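Alpha-11 giardin (Giardia intestinalis, PDB 2II2) binds calcium and, as an annexin, probably acidic phospholipids, and may take part in parasite attachment and upkeep of the ventral-disk cytoskeleton. Local coordinates at residues A[244-247]-A[251-254]; A[282-287]-A[297-302]. One frame throughout, in Å; residues are numbered along the deposited sequence. Where two conformers were deposited one is given.

Contact 1. Residues A[244-247]-A[251-254]; sequences VETQ and MAYE
With CG2 of Thr246 anti to the backbone N and OG1 turned back beside that nitrogen (chi1 -69°), the threonine presents its methyl branch to Met251 and Ala252 and keeps its hydroxyl for the helix it has just left. CG2 lies 3.9 Å from CB of Met251 and 3.8 Å from the backbone N of Ala252, so the methyl rests against the first turn of helix 249-263. Met251 has CG anti to its carbonyl carbon (chi1 -63°), which takes the rest of the chain off the threonine and leaves CB to touch it; the two side chains cross at about a right angle, and beyond CB the methionine leads away and bends at chi3. Ala252 fills the other half of the contact. Its CB lies 4.0 Å from CB of Thr246 and 3.6 Å from the carbonyl oxygen of Thr246, and this small side chain lets the loop backbone come close, with the CA atoms of Thr246 and Ala252 5.3 Å apart. The contact is therefore one of van der Waals packing, in which a single loop residue is set against two consecutive helical residues. Two polar atoms of Thr246 are bonded outside the two segments: OG1 is hydrogen-bonded to the carbonyl oxygen of Ser242, one turn back, and O accepts a bond from NH2 of Arg287. Met251 N is likewise bonded to the side-chain OD1 of Asn248, close to the start of its own helix. In the fold, the contact closes the short helix-turn-helix connection between helix 232-244 and helix 249-263 in the annexin domain, and Arg287 of helix 280-287 lies against Ala252 and Tyr253 beside it.

Contact 2. Residues A[282-287]-A[297-302]; sequences DDILSR and NFRDAC
Ile284 is the first residue of segment 282-287 to meet the facing helix, and it does so with both branches of its side chain. CD1 packs 3.8 Å from SG of Cys302, while CG2 lies 4.0 Å from the same sulfur and close to the carbonyl oxygen of Arg299. Cys302 reaches this place because SG is anti to its backbone N (chi1 -176°); its CB, meanwhile, sits over one face of the Phe298 ring, 3.8 Å above the plane and offset toward the rim. The carbonyl oxygen of Ile284 faces the aliphatic part of Arg299, 3.7 Å from CG. Leu285 follows. Its CB points away from the second helix, yet the end of the chain returns, bringing CD2 to 4.0 Å from CD of Arg299, and the two side chains cross at about a right angle. The backbone is closer still, with O of Leu285 3.6 Å from CD of Arg299. The arginine thus sets its methylenes against the carbonyl groups of Ile284 and Leu285 near the C-terminal end of helix 280-287, extended as far as CD and then bent at chi3 (73°), where the chain turns so that NH1 can hydrogen-bond to the carbonyl oxygen of Phe288, just beyond the segment. The aliphatic part of Arg299 serves the packing and its charged end ties helix 298-306 to the loop that follows helix 280-287. The two short helical segments run nearly antiparallel, at 168°, with their axes 9.5 Å apart. Helices 280-287 and 298-306 form a pair in the C-terminal part of the annexin domain; Leu303 lies against Ile284 and Leu285, helix 249-263 meets Phe298 and Cys302, and helix 64-73 packs on Phe298 and Ala301.

Both contacts are partly buried and lie on the same side of the molecule, their centres about 12 Å apart. Contact 1 is local, set in the turn between two consecutive helices, whereas contact 2 joins two antiparallel helices across a ten-residue loop. Ala252 is buried and Thr246 partly exposed in the first; Ile284 and Cys302 are buried, while Leu285 is exposed and Arg299 partly so, in the second. Contact 2 adds sulfur packing and arginine methylenes to the methyl contacts seen in contact 1. Arg287 of contact 2 joins the two: NE is hydrogen-bonded to the carbonyl oxygen of Val244, and NH2 forms a salt bridge with Asp249, while the Tyr253 and Phe298 rings touch.

Contact 1. Residues A[244-247]-A[251-254]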
ATOM      1  N   VAL A 244      10.826   2.886  -4.519  1.00  7.22           N
ATOM      2  CA  VAL A 244      12.197   2.659  -4.967  1.00  7.96           C
ATOM      3  C   VAL A 244      12.885   3.912  -5.549  1.00  7.80           C
ATOM      4  O   VAL A 244      14.056   4.165  -5.273  1.00  8.72           O
ATOM      5  CB  VAL A 244      12.196   1.440  -5.964  1.00  8.64           C
ATOM      6  CG1 VAL A 244      13.488   1.316  -6.714  1.00 10.74           C
ATOM      7  CG2 VAL A 244      11.870   0.150  -5.240  1.00  9.46           C
ATOM      8  N   GLU A 245      12.121   4.655  -6.352  1.00  7.43           N
ATOM      9  CA  GLU A 245      12.650   5.846  -7.008  1.00  8.86           C
ATOM     10  C   GLU A 245      12.654   7.085  -6.122  1.00  8.70           C
ATOM     11  O   GLU A 245      13.164   8.115  -6.524  1.00 11.17           O
ATOM     12  CB  GLU A 245      11.873   6.144  -8.291  1.00  9.03           C
ATOM     13  CG  GLU A 245      12.020   5.103  -9.380  1.00 12.62           C
ATOM     14  CD  GLU A 245      11.685   5.675 -10.752  1.00 17.34           C
ATOM     15  OE1 GLU A 245      10.646   6.377 -10.871  1.00 19.01           O
ATOM     16  OE2 GLU A 245      12.438   5.408 -11.719  1.00 18.30           O
ATOM     17  N   THR A 246      12.145   6.971  -4.897  1.00  8.18           N
ATOM     18  CA  THR A 246      12.197   8.103  -3.967  1.00  8.23           C
ATOM     19  C   THR A 246      13.647   8.264  -3.494  1.00  8.36           C
ATOM     20  O   THR A 246      14.254   7.322  -2.995  1.00  9.21           O
ATOM     21  CB  THR A 246      11.297   7.820  -2.775  1.00  7.27           C
ATOM     22  OG1 THR A 246       9.941   7.849  -3.231  1.00  8.37           O
ATOM     23  CG2 THR A 246      11.454   8.863  -1.666  1.00  8.66           C
ATOM     24  N   GLN A 247      14.187   9.487  -3.617  1.00 10.00           N
ATOM     25  CA  GLN A 247      15.573   9.783  -3.293  1.00 11.61           C
ATOM     26  C   GLN A 247      15.845   9.754  -1.782  1.00 11.50           C
ATOM     27  O   GLN A 247      16.921   9.339  -1.329  1.00 12.85           O
ATOM     28  CB  GLN A 247      15.983  11.165  -3.855  1.00 14.25           C
ATOM     29  CG  GLN A 247      15.874  11.341  -5.362  1.00 16.42           C
ATOM     30  CD  GLN A 247      17.197  11.146  -6.059  1.00 16.54           C
ATOM     31  OE1 GLN A 247      17.333  10.327  -6.985  1.00 18.94           O
ATOM     32  NE2 GLN A 247      18.183  11.903  -5.624  1.00 16.26           N
ATOM     33  N   MET A 251      12.033   8.106   3.581  1.00  9.00           N
ATOM     34  CA  MET A 251      10.728   7.936   2.918  1.00  8.67           C
ATOM     35  C   MET A 251      10.653   6.663   2.059  1.00  7.69           C
ATOM     36  O   MET A 251       9.651   5.942   2.088  1.00  8.00           O
ATOM     37  CB  MET A 251      10.388   9.157   2.069  1.00  8.66           C
ATOM     38  CG  MET A 251      10.251  10.421   2.903  1.00 10.23           C
ATOM     39  SD  MET A 251       9.902  11.889   1.905  1.00 13.04           S
ATOM     40  CE  MET A 251       8.267  11.460   1.246  1.00 14.44           C
ATOM     41  N   ALA A 252      11.708   6.404   1.285  1.00  7.36           N
ATOM     42  CA  ALA A 252      11.683   5.236   0.402  1.00  7.22           C
ATOM     43  C   ALA A 252      11.515   3.952   1.232  1.00  6.58           C
ATOM     44  O   ALA A 252      10.730   3.068   0.873  1.00  6.30           O
ATOM     45  CB  ALA A 252      12.967   5.163  -0.364  1.00  7.49           C
ATOM     46  N   TYR A 253      12.246   3.842   2.338  1.00  6.97           N
ATOM     47  CA  TYR A 253      12.188   2.639   3.136  1.00  6.80           C
ATOM     48  C   TYR A 253      10.870   2.541   3.897  1.00  7.29           C
ATOM     49  O   TYR A 253      10.296   1.444   4.014  1.00  7.58           O
ATOM     50  CB  TYR A 253      13.350   2.578   4.136  1.00  8.04           C
ATOM     51  CG  TYR A 253      14.683   2.171   3.560  1.00  8.61           C
ATOM     52  CD1 TYR A 253      15.385   3.038   2.702  1.00  9.44           C
ATOM     53  CD2 TYR A 253      15.281   0.952   3.922  1.00  9.79           C
ATOM     54  CE1 TYR A 253      16.628   2.686   2.187  1.00 10.81           C
ATOM     55  CE2 TYR A 253      16.559   0.599   3.403  1.00 10.64           C
ATOM     56  CZ  TYR A 253      17.210   1.488   2.560  1.00 10.93           C
ATOM     57  OH  TYR A 253      18.433   1.145   2.044  1.00 13.11           O
ATOM     58  N   GLU A 254      10.382   3.684   4.380  1.00  7.11           N
ATOM     59  CA  GLU A 254       9.075   3.717   5.030  1.00  8.80           C
ATOM     60  C   GLU A 254       7.975   3.200   4.110  1.00  7.35           C
ATOM     61  O   GLU A 254       7.146   2.366   4.501  1.00  8.17           O
ATOM     62  CB  GLU A 254       8.783   5.154   5.441  1.00  9.91           C
ATOM     63  CG  GLU A 254       7.458   5.447   6.002  1.00 12.49           C
ATOM     64  CD  GLU A 254       7.215   6.942   6.143  1.00 14.51           C
ATOM     65  OE1 GLU A 254       7.820   7.760   5.393  1.00 13.98           O
ATOM     66  OE2 GLU A 254       6.384   7.297   7.003  1.00 17.74           O
TER

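Contact 2. Residues A[282-287]-A[297-302]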
ATOM      1  N   ASP A 282      15.963  -7.824  -8.277  1.00 12.58           N
ATOM      2  CA  ASP A 282      17.235  -7.130  -8.478  1.00 12.98           C
ATOM      3  C   ASP A 282      17.200  -5.692  -7.942  1.00 12.28           C
ATOM      4  O   ASP A 282      18.185  -5.186  -7.403  1.00 13.57           O
ATOM      5  CB  ASP A 282      17.621  -7.112  -9.964  1.00 13.25           C
ATOM      6  CG  ASP A 282      17.772  -8.521 -10.569  1.00 15.18           C
ATOM      7  OD1 ASP A 282      17.856  -9.524  -9.822  1.00 18.26           O
ATOM      8  OD2 ASP A 282      17.807  -8.603 -11.817  1.00 19.10           O
ATOM      9  N   ASP A 283      16.063  -5.026  -8.093  1.00 11.38           N
ATOM     10  CA  ASP A 283      15.951  -3.655  -7.644  1.00 11.15           C
ATOM     11  C   ASP A 283      15.856  -3.529  -6.127  1.00  9.73           C
ATOM     12  O   ASP A 283      16.373  -2.574  -5.538  1.00 10.25           O
ATOM     13  CB  ASP A 283      14.785  -2.957  -8.310  1.00 10.85           C
ATOM     14  CG  ASP A 283      15.060  -2.599  -9.763  1.00 10.75           C
ATOM     15  OD1 ASP A 283      16.143  -2.930 -10.295  1.00 12.00           O
ATOM     16  OD2 ASP A 283      14.160  -1.971 -10.357  1.00 11.87           O
ATOM     17  N   ILE A 284      15.238  -4.499  -5.466  1.00  9.57           N
ATOM     18  CA  ILE A 284      15.263  -4.510  -4.015  1.00  9.09           C
ATOM     19  C   ILE A 284      16.715  -4.622  -3.530  1.00  9.72           C
ATOM     20  O   ILE A 284      17.153  -3.881  -2.640  1.00 10.87           O
ATOM     21  CB  ILE A 284      14.374  -5.657  -3.461  1.00  8.82           C
ATOM     22  CG1 ILE A 284      12.876  -5.332  -3.684  1.00  8.88           C
ATOM     23  CG2 ILE A 284      14.649  -5.858  -1.991  1.00  9.62           C
ATOM     24  CD1 ILE A 284      11.918  -6.531  -3.576  1.00  9.19           C
ATOM     25  N   LEU A 285      17.466  -5.539  -4.143  1.00 10.52           N
ATOM     26  CA  LEU A 285      18.872  -5.746  -3.810  1.00 11.87           C
ATOM     27  C   LEU A 285      19.692  -4.488  -4.036  1.00 11.36           C
ATOM     28  O   LEU A 285      20.523  -4.103  -3.193  1.00 12.47           O
ATOM     29  CB  LEU A 285      19.455  -6.902  -4.646  1.00 12.24           C
ATOM     30  CG  LEU A 285      19.060  -8.339  -4.252  1.00 16.97           C
ATOM     31  CD1 LEU A 285      19.436  -9.349  -5.336  1.00 19.01           C
ATOM     32  CD2 LEU A 285      19.691  -8.730  -2.929  1.00 20.48           C
ATOM     33  N   SER A 286      19.478  -3.833  -5.177  0.50 11.00           N
ATOM     34  CA  SER A 286      20.262  -2.650  -5.534  0.50 11.03           C
ATOM     35  C   SER A 286      19.903  -1.442  -4.699  0.50  9.92           C
ATOM     36  O   SER A 286      20.786  -0.701  -4.258  0.50 10.24           O
ATOM     37  CB  SER A 286      20.061  -2.292  -7.006  0.50 11.88           C
ATOM     38  OG  SER A 286      20.574  -3.296  -7.847  0.50 14.53           O
ATOM     39  N   ARG A 287      18.594  -1.223  -4.530  1.00  9.12           N
ATOM     40  CA  ARG A 287      18.103   0.017  -3.938  1.00  9.21           C
ATOM     41  C   ARG A 287      18.330   0.104  -2.453  1.00  8.49           C
ATOM     42  O   ARG A 287      18.686   1.174  -1.932  1.00  9.16           O
ATOM     43  CB  ARG A 287      16.595   0.206  -4.241  1.00  9.54           C
ATOM     44  CG  ARG A 287      15.915   1.367  -3.476  1.00 10.12           C
ATOM     45  CD  ARG A 287      16.522   2.669  -3.904  1.00  9.65           C
ATOM     46  NE  ARG A 287      16.025   3.894  -3.235  1.00 10.39           N
ATOM     47  CZ  ARG A 287      16.560   4.432  -2.133  1.00 10.10           C
ATOM     48  NH1 ARG A 287      17.568   3.829  -1.506  1.00  8.87           N
ATOM     49  NH2 ARG A 287      16.101   5.583  -1.642  1.00 11.65           N
ATOM     50  N   ASN A 297      18.881  -4.411   7.721  1.00  9.55           N
ATOM     51  CA  ASN A 297      18.256  -5.702   7.448  1.00  9.37           C
ATOM     52  C   ASN A 297      16.937  -5.637   6.702  1.00  8.33           C
ATOM     53  O   ASN A 297      16.295  -6.668   6.470  1.00  8.32           O
ATOM     54  CB  ASN A 297      18.116  -6.516   8.734  1.00  9.60           C
ATOM     55  CG  ASN A 297      19.473  -6.867   9.304  1.00 10.90           C
ATOM     56  OD1 ASN A 297      20.269  -7.532   8.643  1.00 13.21           O
ATOM     57  ND2 ASN A 297      19.742  -6.438  10.514  1.00 11.33           N
ATOM     58  N   PHE A 298      16.518  -4.430   6.320  1.00  8.04           N
ATOM     59  CA  PHE A 298      15.256  -4.261   5.608  1.00  7.59           C
ATOM     60  C   PHE A 298      15.251  -5.012   4.284  1.00  7.10           C
ATOM     61  O   PHE A 298      14.259  -5.669   3.953  1.00  7.44           O
ATOM     62  CB  PHE A 298      14.926  -2.776   5.350  1.00  8.73           C
ATOM     63  CG  PHE A 298      13.696  -2.629   4.504  1.00  7.55           C
ATOM     64  CD1 PHE A 298      12.430  -2.935   5.032  1.00  8.56           C
ATOM     65  CD2 PHE A 298      13.788  -2.329   3.158  1.00  8.63           C
ATOM     66  CE1 PHE A 298      11.307  -2.888   4.252  1.00  9.17           C
ATOM     67  CE2 PHE A 298      12.645  -2.286   2.354  1.00  8.61           C
ATOM     68  CZ  PHE A 298      11.417  -2.584   2.911  1.00  8.38           C
ATOM     69  N   ARG A 299      16.334  -4.898   3.503  1.00  8.09           N
ATOM     70  CA  ARG A 299      16.379  -5.571   2.196  1.00  9.46           C
ATOM     71  C   ARG A 299      16.055  -7.060   2.306  1.00  8.27           C
ATOM     72  O   ARG A 299      15.260  -7.599   1.525  1.00  8.47           O
ATOM     73  CB  ARG A 299      17.754  -5.342   1.562  1.00 10.68           C
ATOM     74  CG  ARG A 299      18.051  -6.072   0.259  1.00 11.67           C
ATOM     75  CD  ARG A 299      19.510  -5.828  -0.145  1.00 12.26           C
ATOM     76  NE  ARG A 299      20.441  -6.559   0.711  1.00 13.37           N
ATOM     77  CZ  ARG A 299      21.182  -6.011   1.666  1.00 13.21           C
ATOM     78  NH1 ARG A 299      21.145  -4.699   1.893  1.00 15.45           N
ATOM     79  NH2 ARG A 299      22.000  -6.771   2.395  1.00 16.26           N
ATOM     80  N   ASP A 300      16.689  -7.729   3.260  1.00  8.19           N
ATOM     81  CA  ASP A 300      16.466  -9.145   3.432  1.00  8.51           C
ATOM     82  C   ASP A 300      15.054  -9.474   3.905  1.00  8.31           C
ATOM     83  O   ASP A 300      14.451 -10.446   3.441  1.00  8.10           O
ATOM     84  CB  ASP A 300      17.508  -9.722   4.384  1.00 10.16           C
ATOM     85  CG  ASP A 300      18.888  -9.805   3.745  1.00 13.62           C
ATOM     86  OD1 ASP A 300      18.990  -9.981   2.510  1.00 16.33           O
ATOM     87  OD2 ASP A 300      19.883  -9.675   4.479  1.00 17.32           O
ATOM     88  N   ALA A 301      14.512  -8.643   4.784  1.00  7.82           N
ATOM     89  CA  ALA A 301      13.123  -8.813   5.185  1.00  8.09           C
ATOM     90  C   ALA A 301      12.188  -8.663   3.993  1.00  7.34           C
ATOM     91  O   ALA A 301      11.231  -9.429   3.854  1.00  7.92           O
ATOM     92  CB  ALA A 301      12.756  -7.811   6.265  1.00  8.58           C
ATOM     93  N   CYS A 302      12.446  -7.646   3.181  1.00  7.37           N
ATOM     94  CA  CYS A 302      11.626  -7.340   2.020  1.00  7.50           C
ATOM     95  C   CYS A 302      11.653  -8.503   1.027  1.00  7.19           C
ATOM     96  O   CYS A 302      10.608  -8.958   0.563  1.00  8.41           O
ATOM     97  CB  CYS A 302      12.144  -6.049   1.391  1.00  8.30           C
ATOM     98  SG  CYS A 302      11.166  -5.459  -0.009  1.00  8.15           S
TER